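Local atomic coordinates of CymD (Pseudomonas putida, PDB entry 6Z34), a protein that forms an outer-membrane channel of the FadL family for monoaromatic hydrocarbons, which it probably passes on by lateral diffusion. Residues A[20-24]-A[283-287]; A[52-58]-A[421-427]; A[220-226]-A[238-244]; A[334-340]-A[357-363]. All coordinates share one frame; numbering follows the deposited sequence.

Contact 1 (A[20-24]-A[283-287])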
loop_
_atom_site.group_PDB
_atom_site.type_symbol
_atom_site.label_atom_id
_atom_site.label_comp_id
_atom_site.label_asym_id
_atom_site.label_seq_id
_atom_site.Cartn_x
_atom_site.Cartn_y
_atom_site.Cartn_z
ATOM N N GLY A 20 -3.900 -8.327 12.491
ATOM C CA GLY A 20 -4.552 -9.280 11.617
ATOM C C GLY A 20 -3.805 -10.583 11.404
ATOM O O GLY A 20 -4.315 -11.487 10.740
ATOM N N ALA A 21 -2.590 -10.692 11.949
ATOM C CA ALA A 21 -1.805 -11.914 11.783
ATOM C C ALA A 21 -2.511 -13.138 12.372
ATOM O O ALA A 21 -2.326 -14.261 11.887
ATOM C CB ALA A 21 -0.440 -11.734 12.441
ATOM N N ALA A 22 -3.295 -12.947 13.431
ATOM C CA ALA A 22 -3.984 -14.036 14.094
ATOM C C ALA A 22 -5.464 -13.748 14.302
ATOM O O ALA A 22 -6.208 -14.654 14.693
ATOM C CB ALA A 22 -3.329 -14.337 15.455
ATOM N N PHE A 23 -5.911 -12.530 14.034
ATOM C CA PHE A 23 -7.269 -12.119 14.318
ATOM C C PHE A 23 -8.116 -12.155 13.050
ATOM O O PHE A 23 -7.677 -11.695 11.991
ATOM C CB PHE A 23 -7.277 -10.720 14.906
ATOM C CG PHE A 23 -8.598 -10.328 15.457
ATOM C CD1 PHE A 23 -9.504 -9.591 14.688
ATOM C CD2 PHE A 23 -8.952 -10.705 16.738
ATOM C CE1 PHE A 23 -10.729 -9.254 15.215
ATOM C CE2 PHE A 23 -10.169 -10.346 17.264
ATOM C CZ PHE A 23 -11.051 -9.619 16.515
ATOM N N ASN A 24 -9.332 -12.688 13.172
ATOM C CA ASN A 24 -10.247 -12.799 12.045
ATOM C C ASN A 24 -10.689 -11.421 11.578
ATOM O O ASN A 24 -11.646 -10.866 12.123
ATOM C CB ASN A 24 -11.470 -13.621 12.415
ATOM C CG ASN A 24 -12.446 -13.737 11.251
ATOM O OD1 ASN A 24 -12.142 -13.335 10.127
ATOM N ND2 ASN A 24 -13.621 -14.296 11.515
ATOM N N VAL A 283 5.066 -10.573 9.235
ATOM C CA VAL A 283 4.155 -10.185 10.304
ATOM C C VAL A 283 3.973 -11.373 11.232
ATOM O O VAL A 283 3.575 -12.459 10.791
ATOM C CB VAL A 283 2.799 -9.726 9.758
ATOM C CG1 VAL A 283 1.909 -9.266 10.902
ATOM C CG2 VAL A 283 2.991 -8.628 8.725
ATOM N N ALA A 284 4.257 -11.169 12.510
ATOM C CA ALA A 284 3.980 -12.144 13.552
ATOM C C ALA A 284 3.055 -11.502 14.571
ATOM O O ALA A 284 3.208 -10.319 14.905
ATOM C CB ALA A 284 5.261 -12.618 14.238
ATOM N N GLY A 285 2.086 -12.275 15.054
ATOM C CA GLY A 285 1.151 -11.666 15.976
ATOM C C GLY A 285 0.359 -12.690 16.758
ATOM O O GLY A 285 0.483 -13.905 16.569
ATOM N N ILE A 286 -0.481 -12.168 17.641
ATOM C CA ILE A 286 -1.202 -12.998 18.583
ATOM C C ILE A 286 -2.561 -12.364 18.828
ATOM O O ILE A 286 -2.706 -11.136 18.802
ATOM C CB ILE A 286 -0.389 -13.154 19.885
ATOM C CG1 ILE A 286 -1.190 -13.852 20.966
ATOM C CG2 ILE A 286 0.018 -11.822 20.384
ATOM C CD1 ILE A 286 -0.358 -14.095 22.202
ATOM N N SER A 287 -3.564 -13.228 19.017
ATOM C CA SER A 287 -4.916 -12.847 19.402
ATOM C C SER A 287 -5.323 -13.610 20.658
ATOM O O SER A 287 -5.138 -14.830 20.738
ATOM C CB SER A 287 -5.916 -13.154 18.294
ATOM O OG SER A 287 -7.203 -12.725 18.685
HETATM O O HOH W 1 -3.464 -10.710 15.422
#
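Ala21 and Ala22 set their methyl groups against strand 281-289, and Phe23 follows with the rim of its ring. The CB of Ala21 lies 3.7 Å from Val283 CG1, a branch held opposite the valine's backbone N (chi1 -177°), a position that turns it toward the loop. The same methyl rests 3.7 Å from the backbone N of Gly285. A CB on Gly285 would point toward Ala21 and lie too near its methyl, so the glycine probably lets the loop approach this closely. One residue further on, Ala22 CB sits 4.0 Å from Ser287 CB. With OG turned opposite its own N (chi1 -178°), Ser287 reaches past this methyl to Phe23. Its OG stands 3.3 Å from Phe23 CD2, at the ring's edge and near its plane, so the oxygen meets aromatic C-H and not the pi face.

No hydrogen bond runs directly from one segment to the other. A water accepts from Ala22 N at 3.0 Å. The oxygen of this water lies 3.5 Å from Ile286 O, to which it donates a weak bond. Stronger polar ties go elsewhere: Asp299 OD2 accepts from the backbone N of both Gly20 and Ala21, and Arg235 NH1 donates to Ala22 O. The loop belongs to the N-terminal region that, in FadL channels, plugs the barrel lumen. The chemistry thus divides the work: small apolar groups fit the plug closely to a glycine-bearing strand, whereas Asp299 and Arg235 of the barrel wall bind backbone N and O atoms of the loop.

Contact 2 (A[52-58]-A[421-427])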
loop_
_atom_site.group_PDB
_atom_site.type_symbol
_atom_site.label_atom_id
_atom_site.label_comp_id
_atom_site.label_asym_id
_atom_site.label_seq_id
_atom_site.Cartn_x
_atom_site.Cartn_y
_atom_site.Cartn_z
ATOM N N ILE A 52 -11.017 6.212 2.605
ATOM C CA ILE A 52 -11.088 7.617 2.250
ATOM C C ILE A 52 -9.978 8.302 3.029
ATOM O O ILE A 52 -10.082 8.480 4.252
ATOM C CB ILE A 52 -12.456 8.225 2.578
ATOM C CG1 ILE A 52 -13.570 7.277 2.120
ATOM C CG2 ILE A 52 -12.586 9.575 1.941
ATOM C CD1 ILE A 52 -14.913 7.907 2.057
ATOM N N ILE A 53 -8.908 8.662 2.331
ATOM C CA ILE A 53 -7.708 9.200 2.946
ATOM C C ILE A 53 -7.635 10.683 2.623
ATOM O O ILE A 53 -7.535 11.062 1.451
ATOM C CB ILE A 53 -6.450 8.474 2.453
ATOM C CG1 ILE A 53 -6.538 6.995 2.811
ATOM C CG2 ILE A 53 -5.180 9.136 3.054
ATOM C CD1 ILE A 53 -6.387 6.062 1.627
ATOM N N THR A 54 -7.685 11.515 3.660
ATOM C CA THR A 54 -7.381 12.933 3.566
ATOM C C THR A 54 -6.116 13.220 4.364
ATOM O O THR A 54 -5.964 12.748 5.497
ATOM C CB THR A 54 -8.538 13.781 4.093
ATOM O OG1 THR A 54 -8.910 13.315 5.396
ATOM C CG2 THR A 54 -9.734 13.676 3.155
ATOM N N ALA A 55 -5.208 13.986 3.774
ATOM C CA ALA A 55 -3.937 14.282 4.409
ATOM C C ALA A 55 -3.730 15.786 4.502
ATOM O O ALA A 55 -4.381 16.569 3.806
ATOM C CB ALA A 55 -2.778 13.637 3.650
ATOM N N GLU A 56 -2.813 16.176 5.386
ATOM C CA GLU A 56 -2.483 17.574 5.625
ATOM C C GLU A 56 -1.013 17.644 6.002
ATOM O O GLU A 56 -0.502 16.762 6.695
ATOM C CB GLU A 56 -3.342 18.187 6.742
ATOM C CG GLU A 56 -2.642 19.283 7.547
ATOM C CD GLU A 56 -3.249 19.492 8.923
ATOM O OE1 GLU A 56 -4.445 19.174 9.110
ATOM O OE2 GLU A 56 -2.525 19.977 9.818
ATOM N N LEU A 57 -0.334 18.691 5.553
ATOM C CA LEU A 57 1.092 18.808 5.811
ATOM C C LEU A 57 1.408 20.241 6.198
ATOM O O LEU A 57 1.184 21.163 5.410
ATOM C CB LEU A 57 1.893 18.364 4.587
ATOM C CG LEU A 57 3.307 18.866 4.391
ATOM C CD1 LEU A 57 4.157 18.490 5.586
ATOM C CD2 LEU A 57 3.848 18.207 3.139
ATOM N N GLU A 58 1.929 20.415 7.414
ATOM C CA GLU A 58 2.263 21.722 7.970
ATOM C C GLU A 58 3.721 22.062 7.685
ATOM O O GLU A 58 4.601 21.200 7.799
ATOM C CB GLU A 58 2.011 21.731 9.482
ATOM C CG GLU A 58 0.587 21.356 9.895
ATOM C CD GLU A 58 0.521 20.045 10.664
ATOM O OE1 GLU A 58 0.506 20.092 11.914
ATOM O OE2 GLU A 58 0.470 18.966 10.028
ATOM N N VAL A 421 8.712 19.841 10.057
ATOM C CA VAL A 421 7.645 19.317 9.205
ATOM C C VAL A 421 6.644 18.603 10.099
ATOM O O VAL A 421 7.025 17.886 11.028
ATOM C CB VAL A 421 8.185 18.365 8.112
ATOM C CG1 VAL A 421 7.124 17.349 7.715
ATOM C CG2 VAL A 421 8.645 19.141 6.889
ATOM N N SER A 422 5.361 18.805 9.830
ATOM C CA SER A 422 4.314 18.114 10.563
ATOM C C SER A 422 3.347 17.505 9.560
ATOM O O SER A 422 2.923 18.178 8.616
ATOM C CB SER A 422 3.593 19.068 11.518
ATOM O OG SER A 422 2.588 18.393 12.252
ATOM N N HIS A 423 3.008 16.233 9.758
ATOM C CA HIS A 423 2.191 15.489 8.808
ATOM C C HIS A 423 1.020 14.852 9.541
ATOM O O HIS A 423 1.223 14.077 10.479
ATOM C CB HIS A 423 3.022 14.422 8.091
ATOM C CG HIS A 423 2.326 13.808 6.919
ATOM N ND1 HIS A 423 1.340 14.463 6.214
ATOM C CD2 HIS A 423 2.459 12.591 6.339
ATOM C CE1 HIS A 423 0.899 13.679 5.245
ATOM N NE2 HIS A 423 1.561 12.537 5.301
ATOM N N SER A 424 -0.197 15.173 9.106
ATOM C CA SER A 424 -1.427 14.690 9.719
ATOM C C SER A 424 -2.275 13.967 8.675
ATOM O O SER A 424 -2.427 14.436 7.541
ATOM C CB SER A 424 -2.210 15.855 10.341
ATOM O OG SER A 424 -3.539 15.486 10.653
ATOM N N GLN A 425 -2.832 12.821 9.051
ATOM C CA GLN A 425 -3.537 12.010 8.072
ATOM C C GLN A 425 -4.692 11.271 8.731
ATOM O O GLN A 425 -4.519 10.648 9.785
ATOM C CB GLN A 425 -2.578 11.024 7.409
ATOM C CG GLN A 425 -3.236 10.118 6.413
ATOM C CD GLN A 425 -2.287 9.069 5.885
ATOM O OE1 GLN A 425 -2.268 7.927 6.365
ATOM N NE2 GLN A 425 -1.489 9.446 4.887
ATOM N N ILE A 426 -5.862 11.339 8.096
ATOM C CA ILE A 426 -7.081 10.711 8.588
ATOM C C ILE A 426 -7.561 9.723 7.538
ATOM O O ILE A 426 -7.807 10.099 6.383
ATOM C CB ILE A 426 -8.169 11.750 8.896
ATOM C CG1 ILE A 426 -7.737 12.639 10.062
ATOM C CG2 ILE A 426 -9.487 11.063 9.189
ATOM C CD1 ILE A 426 -8.806 13.594 10.534
ATOM N N VAL A 427 -7.707 8.467 7.940
ATOM C CA VAL A 427 -8.148 7.396 7.060
ATOM C C VAL A 427 -9.499 6.923 7.581
ATOM O O VAL A 427 -9.590 6.363 8.684
ATOM C CB VAL A 427 -7.145 6.237 7.019
ATOM C CG1 VAL A 427 -7.651 5.126 6.107
ATOM C CG2 VAL A 427 -5.794 6.729 6.563
#
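Ile53 to Glu58 run antiparallel to Ser422 to Val427, the strand axes 4.7 Å apart at 168°, with paired N-H...O bonds joining Thr54 to Ile426, Glu56 to Ser424 and Glu58 to Ser422. Glu56 O is gripped twice: Ser424 N takes one face of the carbonyl plane, and His423 ND1, 3.0 Å from Glu56 O, comes in above the other. That bond lies close to the imidazole plane and should limit rotation of the ring. On the opposite face of the strands, Glu58 bends at chi2 (114°), which folds its carboxylate back over Ser422; Ser422 OG donates to Glu58 OE1 at 2.7 Å, arriving from above the carboxylate plane. Glu58 OE2 also lies 3.2 Å from Glu56 OE2, a closeness of two acids that would probably favour protonation of one. Apolar contacts mark both ends: Ile53 CG1 lies alongside Val427 CG2 at 3.8 Å, and Leu57 CD1 meets Val421 CG1, also at 3.8 Å. This pairing joins strand 43-58 to strand 422-437, the closure of the barrel between its first and last strands. Strand 80-91 continues the wall beyond Ile53 through Tyr80, and strand 393-404 flanks Gln425 and Val427 through Gly402 and Ala400.

Contact 3 (A[220-226]-A[238-244])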
loop_
_atom_site.group_PDB
_atom_site.type_symbol
_atom_site.label_atom_id
_atom_site.label_comp_id
_atom_site.label_asym_id
_atom_site.label_seq_id
_atom_site.Cartn_x
_atom_site.Cartn_y
_atom_site.Cartn_z
ATOM N N ILE A 220 3.521 -9.105 -10.048
ATOM C CA ILE A 220 3.080 -10.266 -9.300
ATOM C C ILE A 220 3.631 -10.165 -7.889
ATOM O O ILE A 220 4.793 -9.803 -7.689
ATOM C CB ILE A 220 3.501 -11.575 -10.007
ATOM C CG1 ILE A 220 3.011 -12.798 -9.233
ATOM C CG2 ILE A 220 4.997 -11.657 -10.183
ATOM C CD1 ILE A 220 3.440 -14.082 -9.870
ATOM N N GLY A 221 2.767 -10.467 -6.910
ATOM C CA GLY A 221 3.136 -10.582 -5.511
ATOM C C GLY A 221 2.452 -11.747 -4.800
ATOM O O GLY A 221 1.903 -12.649 -5.448
ATOM N N GLY A 222 2.468 -11.753 -3.479
ATOM C CA GLY A 222 1.822 -12.833 -2.762
ATOM C C GLY A 222 2.297 -12.897 -1.327
ATOM O O GLY A 222 3.173 -12.134 -0.896
ATOM N N ARG A 223 1.685 -13.832 -0.594
ATOM C CA ARG A 223 1.960 -14.044 0.818
ATOM C C ARG A 223 1.676 -15.495 1.184
ATOM O O ARG A 223 0.912 -16.186 0.508
ATOM C CB ARG A 223 1.135 -13.088 1.695
ATOM C CG ARG A 223 -0.378 -13.142 1.494
ATOM C CD ARG A 223 -1.015 -11.826 1.866
ATOM N NE ARG A 223 -0.397 -10.802 1.049
ATOM C CZ ARG A 223 -0.820 -10.498 -0.167
ATOM N NH1 ARG A 223 -1.885 -11.125 -0.662
ATOM N NH2 ARG A 223 -0.168 -9.592 -0.888
ATOM N N LEU A 224 2.310 -15.943 2.271
ATOM C CA LEU A 224 2.225 -17.311 2.769
ATOM C C LEU A 224 2.226 -17.250 4.292
ATOM O O LEU A 224 3.201 -16.783 4.885
ATOM C CB LEU A 224 3.401 -18.158 2.271
ATOM C CG LEU A 224 3.401 -19.606 2.795
ATOM C CD1 LEU A 224 2.079 -20.376 2.448
ATOM C CD2 LEU A 224 4.633 -20.366 2.317
ATOM N N GLY A 225 1.139 -17.702 4.932
ATOM C CA GLY A 225 0.989 -17.534 6.362
ATOM C C GLY A 225 0.380 -18.756 7.019
ATOM O O GLY A 225 -0.046 -19.695 6.352
ATOM N N LEU A 226 0.353 -18.726 8.351
ATOM C CA LEU A 226 -0.298 -19.775 9.131
ATOM C C LEU A 226 -0.849 -19.178 10.420
ATOM O O LEU A 226 -0.464 -18.082 10.829
ATOM C CB LEU A 226 0.642 -20.946 9.442
ATOM C CG LEU A 226 1.850 -20.684 10.352
ATOM C CD1 LEU A 226 1.524 -20.895 11.819
ATOM C CD2 LEU A 226 3.023 -21.560 9.962
ATOM N N ILE A 238 1.445 -16.052 11.804
ATOM C CA ILE A 238 2.667 -15.594 11.148
ATOM C C ILE A 238 2.425 -15.594 9.649
ATOM O O ILE A 238 1.892 -16.566 9.098
ATOM C CB ILE A 238 3.888 -16.479 11.515
ATOM C CG1 ILE A 238 5.140 -16.051 10.766
ATOM C CG2 ILE A 238 3.685 -17.911 11.149
ATOM C CD1 ILE A 238 5.758 -14.814 11.292
ATOM N N VAL A 239 2.804 -14.500 8.980
ATOM C CA VAL A 239 2.666 -14.432 7.530
ATOM C C VAL A 239 3.880 -13.741 6.938
ATOM O O VAL A 239 4.325 -12.698 7.430
ATOM C CB VAL A 239 1.355 -13.736 7.085
ATOM C CG1 VAL A 239 1.258 -12.321 7.633
ATOM C CG2 VAL A 239 1.258 -13.727 5.561
ATOM N N TYR A 240 4.415 -14.333 5.877
ATOM C CA TYR A 240 5.470 -13.729 5.081
ATOM C C TYR A 240 4.895 -13.208 3.769
ATOM O O TYR A 240 4.295 -13.962 2.993
ATOM C CB TYR A 240 6.590 -14.724 4.814
ATOM C CG TYR A 240 7.787 -14.094 4.133
ATOM C CD1 TYR A 240 8.683 -13.300 4.846
ATOM C CD2 TYR A 240 8.033 -14.308 2.780
ATOM C CE1 TYR A 240 9.799 -12.731 4.223
ATOM C CE2 TYR A 240 9.141 -13.748 2.154
ATOM C CZ TYR A 240 10.015 -12.962 2.875
ATOM O OH TYR A 240 11.099 -12.428 2.224
ATOM N N ASN A 241 5.098 -11.923 3.518
ATOM C CA ASN A 241 4.623 -11.266 2.313
ATOM C C ASN A 241 5.787 -11.170 1.330
ATOM O O ASN A 241 6.863 -10.682 1.683
ATOM C CB ASN A 241 4.066 -9.890 2.673
ATOM C CG ASN A 241 3.117 -9.362 1.638
ATOM O OD1 ASN A 241 1.913 -9.326 1.865
ATOM N ND2 ASN A 241 3.649 -8.924 0.499
ATOM N N PHE A 242 5.590 -11.680 0.122
ATOM C CA PHE A 242 6.681 -11.765 -0.838
ATOM C C PHE A 242 7.011 -10.392 -1.408
ATOM O O PHE A 242 6.201 -9.468 -1.355
ATOM C CB PHE A 242 6.323 -12.696 -1.993
ATOM C CG PHE A 242 5.971 -14.080 -1.568
ATOM C CD1 PHE A 242 6.612 -14.674 -0.501
ATOM C CD2 PHE A 242 5.007 -14.796 -2.249
ATOM C CE1 PHE A 242 6.292 -15.961 -0.117
ATOM C CE2 PHE A 242 4.681 -16.091 -1.866
ATOM C CZ PHE A 242 5.321 -16.668 -0.805
ATOM N N LYS A 243 8.224 -10.269 -1.961
ATOM C CA LYS A 243 8.580 -9.066 -2.697
ATOM C C LYS A 243 7.774 -8.997 -3.987
ATOM O O LYS A 243 7.731 -9.963 -4.757
ATOM C CB LYS A 243 10.076 -9.033 -3.008
ATOM C CG LYS A 243 10.965 -9.319 -1.821
ATOM C CD LYS A 243 12.398 -8.926 -2.099
ATOM C CE LYS A 243 13.359 -9.840 -1.364
ATOM N NZ LYS A 243 14.770 -9.404 -1.547
ATOM N N THR A 244 7.128 -7.862 -4.224
ATOM C CA THR A 244 6.292 -7.718 -5.409
ATOM C C THR A 244 7.171 -7.308 -6.580
ATOM O O THR A 244 7.793 -6.244 -6.543
ATOM C CB THR A 244 5.189 -6.682 -5.174
ATOM O OG1 THR A 244 4.462 -6.991 -3.967
ATOM C CG2 THR A 244 4.233 -6.654 -6.349
HETATM O O HOH W 2 3.381 -9.471 -1.980
#
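Arg223 places CG between its backbone N and carbonyl carbon (chi1 56°) and bends again at chi3 (57°), which lays its guanidinium alongside Asn241, whose CG stands opposite the backbone N (chi1 -159°). Arg223 NE then donates almost straight to Asn241 OD1 at 2.9 Å. The oxygen lies in the guanidinium plane, but the donor comes from above the plane of the amide carbonyl. Arg223 NH2 adds a weak bond to the same OD1 and forms a salt bridge with Asp158. The amide's other end serves its own segment, Asn241 ND2 donating to Phe242 O at 3.2 Å. A lysine in place of Asn241 would probably leave Arg223 NE without its acceptor and set a second positive charge beside the guanidinium.

Phe242 N donates to Gly222 O at 2.7 Å, and its ring lies against the neighbouring backbone, with Arg223 CA over one face, offset toward the rim, and Phe242 CZ 3.9 Å from Leu224 CB. Gly222 leaves room for that ring. A water bridges the strands beside it, accepting from Gly222 N and donating to Phe242 O. Further along, Leu226 CG and Ile238 CG2 are pressed together at 3.4 Å. The hairpin of strands 198-229 and 234-259 therefore has two chemistries: a charged, hydrogen-bonded face, where Arg223 also touches Met31 of the N-terminal region, and an apolar face that suits the barrel's outer surface.

Contact 4 (A[334-340]-A[357-363])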
loop_
_atom_site.group_PDB
_atom_site.type_symbol
_atom_site.label_atom_id
_atom_site.label_comp_id
_atom_site.label_asym_id
_atom_site.label_seq_id
_atom_site.Cartn_x
_atom_site.Cartn_y
_atom_site.Cartn_z
ATOM N N ARG A 334 15.967 1.829 4.832
ATOM C CA ARG A 334 16.285 0.874 5.881
ATOM C C ARG A 334 15.020 0.105 6.256
ATOM O O ARG A 334 13.905 0.500 5.909
ATOM C CB ARG A 334 16.894 1.587 7.102
ATOM C CG ARG A 334 18.033 2.589 6.790
ATOM C CD ARG A 334 17.530 3.917 6.209
ATOM N NE ARG A 334 18.608 4.838 5.848
ATOM C CZ ARG A 334 19.090 4.977 4.615
ATOM N NH1 ARG A 334 18.600 4.236 3.634
ATOM N NH2 ARG A 334 20.068 5.843 4.368
ATOM N N ASP A 335 15.201 -1.013 6.951
ATOM C CA ASP A 335 14.046 -1.801 7.362
ATOM C C ASP A 335 13.140 -0.968 8.264
ATOM O O ASP A 335 13.562 0.020 8.873
ATOM C CB ASP A 335 14.487 -3.082 8.075
ATOM C CG ASP A 335 15.055 -4.112 7.120
ATOM O OD1 ASP A 335 15.211 -3.784 5.920
ATOM O OD2 ASP A 335 15.366 -5.237 7.567
ATOM N N THR A 336 11.872 -1.354 8.314
ATOM C CA THR A 336 10.878 -0.709 9.158
ATOM C C THR A 336 10.273 -1.749 10.085
ATOM O O THR A 336 10.017 -2.882 9.671
ATOM C CB THR A 336 9.779 -0.043 8.319
ATOM O OG1 THR A 336 10.378 0.886 7.408
ATOM C CG2 THR A 336 8.823 0.723 9.203
ATOM N N ASN A 337 10.097 -1.371 11.349
ATOM C CA ASN A 337 9.310 -2.146 12.301
ATOM C C ASN A 337 7.973 -1.462 12.507
ATOM O O ASN A 337 7.887 -0.228 12.536
ATOM C CB ASN A 337 9.997 -2.282 13.656
ATOM C CG ASN A 337 11.279 -3.046 13.576
ATOM O OD1 ASN A 337 11.288 -4.267 13.648
ATOM N ND2 ASN A 337 12.381 -2.333 13.466
ATOM N N VAL A 338 6.932 -2.268 12.643
ATOM C CA VAL A 338 5.614 -1.768 12.988
ATOM C C VAL A 338 5.071 -2.612 14.122
ATOM O O VAL A 338 5.203 -3.842 14.117
ATOM C CB VAL A 338 4.652 -1.781 11.783
ATOM C CG1 VAL A 338 3.310 -1.212 12.194
ATOM C CG2 VAL A 338 5.241 -0.977 10.627
ATOM N N TYR A 339 4.475 -1.942 15.097
ATOM C CA TYR A 339 3.798 -2.590 16.205
ATOM C C TYR A 339 2.346 -2.159 16.174
ATOM O O TYR A 339 2.067 -0.956 16.111
ATOM C CB TYR A 339 4.427 -2.212 17.541
ATOM C CG TYR A 339 5.905 -2.476 17.628
ATOM C CD1 TYR A 339 6.387 -3.713 18.045
ATOM C CD2 TYR A 339 6.825 -1.477 17.323
ATOM C CE1 TYR A 339 7.751 -3.952 18.146
ATOM C CE2 TYR A 339 8.188 -1.703 17.420
ATOM C CZ TYR A 339 8.643 -2.942 17.828
ATOM O OH TYR A 339 9.992 -3.169 17.915
ATOM N N SER A 340 1.436 -3.135 16.233
ATOM C CA SER A 340 -0.007 -2.908 16.191
ATOM C C SER A 340 -0.678 -3.520 17.420
ATOM O O SER A 340 -0.462 -4.697 17.732
ATOM C CB SER A 340 -0.634 -3.517 14.921
ATOM O OG SER A 340 -0.175 -2.889 13.737
ATOM N N VAL A 357 -3.843 1.156 18.527
ATOM C CA VAL A 357 -2.677 2.019 18.467
ATOM C C VAL A 357 -1.695 1.422 17.473
ATOM O O VAL A 357 -1.486 0.205 17.438
ATOM C CB VAL A 357 -2.010 2.182 19.848
ATOM C CG1 VAL A 357 -0.787 3.063 19.741
ATOM C CG2 VAL A 357 -2.981 2.775 20.834
ATOM N N HIS A 358 -1.065 2.287 16.691
ATOM C CA HIS A 358 -0.146 1.881 15.644
ATOM C C HIS A 358 1.147 2.679 15.789
ATOM O O HIS A 358 1.103 3.894 16.008
ATOM C CB HIS A 358 -0.820 2.108 14.297
ATOM C CG HIS A 358 0.042 1.806 13.124
ATOM N ND1 HIS A 358 0.760 2.775 12.460
ATOM C CD2 HIS A 358 0.303 0.640 12.493
ATOM C CE1 HIS A 358 1.428 2.218 11.468
ATOM N NE2 HIS A 358 1.161 0.925 11.460
ATOM N N TYR A 359 2.294 2.000 15.692
ATOM C CA TYR A 359 3.599 2.644 15.865
ATOM C C TYR A 359 4.580 2.054 14.861
ATOM O O TYR A 359 4.911 0.863 14.927
ATOM C CB TYR A 359 4.124 2.476 17.291
ATOM C CG TYR A 359 5.514 3.048 17.543
ATOM C CD1 TYR A 359 6.666 2.326 17.219
ATOM C CD2 TYR A 359 5.675 4.296 18.127
ATOM C CE1 TYR A 359 7.924 2.835 17.461
ATOM C CE2 TYR A 359 6.934 4.813 18.367
ATOM C CZ TYR A 359 8.049 4.081 18.030
ATOM O OH TYR A 359 9.293 4.610 18.269
ATOM N N ALA A 360 5.063 2.895 13.951
ATOM C CA ALA A 360 6.005 2.503 12.914
ATOM C C ALA A 360 7.301 3.291 13.078
ATOM O O ALA A 360 7.280 4.495 13.355
ATOM C CB ALA A 360 5.415 2.736 11.529
ATOM N N GLN A 361 8.427 2.610 12.916
ATOM C CA GLN A 361 9.726 3.223 13.147
ATOM C C GLN A 361 10.781 2.442 12.381
ATOM O O GLN A 361 10.655 1.229 12.193
ATOM C CB GLN A 361 10.059 3.252 14.642
ATOM C CG GLN A 361 11.466 3.678 14.978
ATOM C CD GLN A 361 11.720 5.120 14.614
ATOM O OE1 GLN A 361 12.002 5.447 13.459
ATOM N NE2 GLN A 361 11.605 5.997 15.601
ATOM N N LEU A 362 11.824 3.145 11.940
ATOM C CA LEU A 362 12.933 2.483 11.270
ATOM C C LEU A 362 13.589 1.474 12.212
ATOM O O LEU A 362 13.338 1.444 13.422
ATOM C CB LEU A 362 13.940 3.509 10.751
ATOM C CG LEU A 362 13.307 4.584 9.859
ATOM C CD1 LEU A 362 14.360 5.328 9.058
ATOM C CD2 LEU A 362 12.272 3.995 8.931
ATOM N N ALA A 363 14.434 0.628 11.637
ATOM C CA ALA A 363 14.729 -0.662 12.236
ATOM C C ALA A 363 16.149 -0.744 12.772
ATOM O O ALA A 363 17.017 0.079 12.473
ATOM C CB ALA A 363 14.502 -1.788 11.225
#
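Val338 and Ala360 are neighbours on one face of the beta hairpin of strands 336-347 and 351-362, a non-hydrogen-bonded pair in one of the antiparallel pairings that build the FadL-type barrel wall. From Val338 CB, which lies 4.1 Å from Tyr359 O, the side chain forks toward two neighbours. CG2 meets Ala360 CB at 3.8 Å. Val338 CG1, turned opposite the backbone N (chi1 -178°), goes to the ring of His358 and lies 3.1 Å from His358 NE2, a close approach. The ring's edge is met by Ser340, whose OG lies 3.8 Å from His358 CD2 and is hydrogen-bonded to Gly17 O of the N-terminal region. Replacing His358 by an alanine would take the ring away from Val338 CG1 and is likely to open a gap beside Ser340 OG.

Tyr339 and Tyr359 form a hydrogen-bonded pair on the other face of the hairpin, their side chains side by side and pointing the same way. Tyr339 CD2 and Tyr359 CD1 approach to 3.8 Å, with Tyr359 CD1 at the edge of the Tyr339 ring. Tyr339 also meets the ring of Tyr300 on strand 294-303, which extends the aromatic patch to the next strand. Asp335, just before the strand, is held by Arg302 and Ser306. At Asn337 the backbone bonds run both ways, Asn337 N lying 2.8 Å from Gln361 O.

Contact 1 is the buried one and differs in kind: it seats the N-terminal plug on the barrel, whereas contacts 2, 3 and 4 are strand pairs of the wall and only partly buried. Contacts 1 and 3 share a neighbourhood, since strands 281-289 and 234-259 are paired and Val283 O lies 2.8 Å from Val239 N, a probable hydrogen bond. Contact 2 closes the barrel on the opposite side of the chain's centre from contact 3, about 17 Å away between nearest atoms. Chemistry follows place: small apolar groups and a water at the plug, carboxylates and serine hydroxyls at the closure, an arginine-amide pair in 220-226/238-244, and paired tyrosines with a buried histidine in 334-340/357-363.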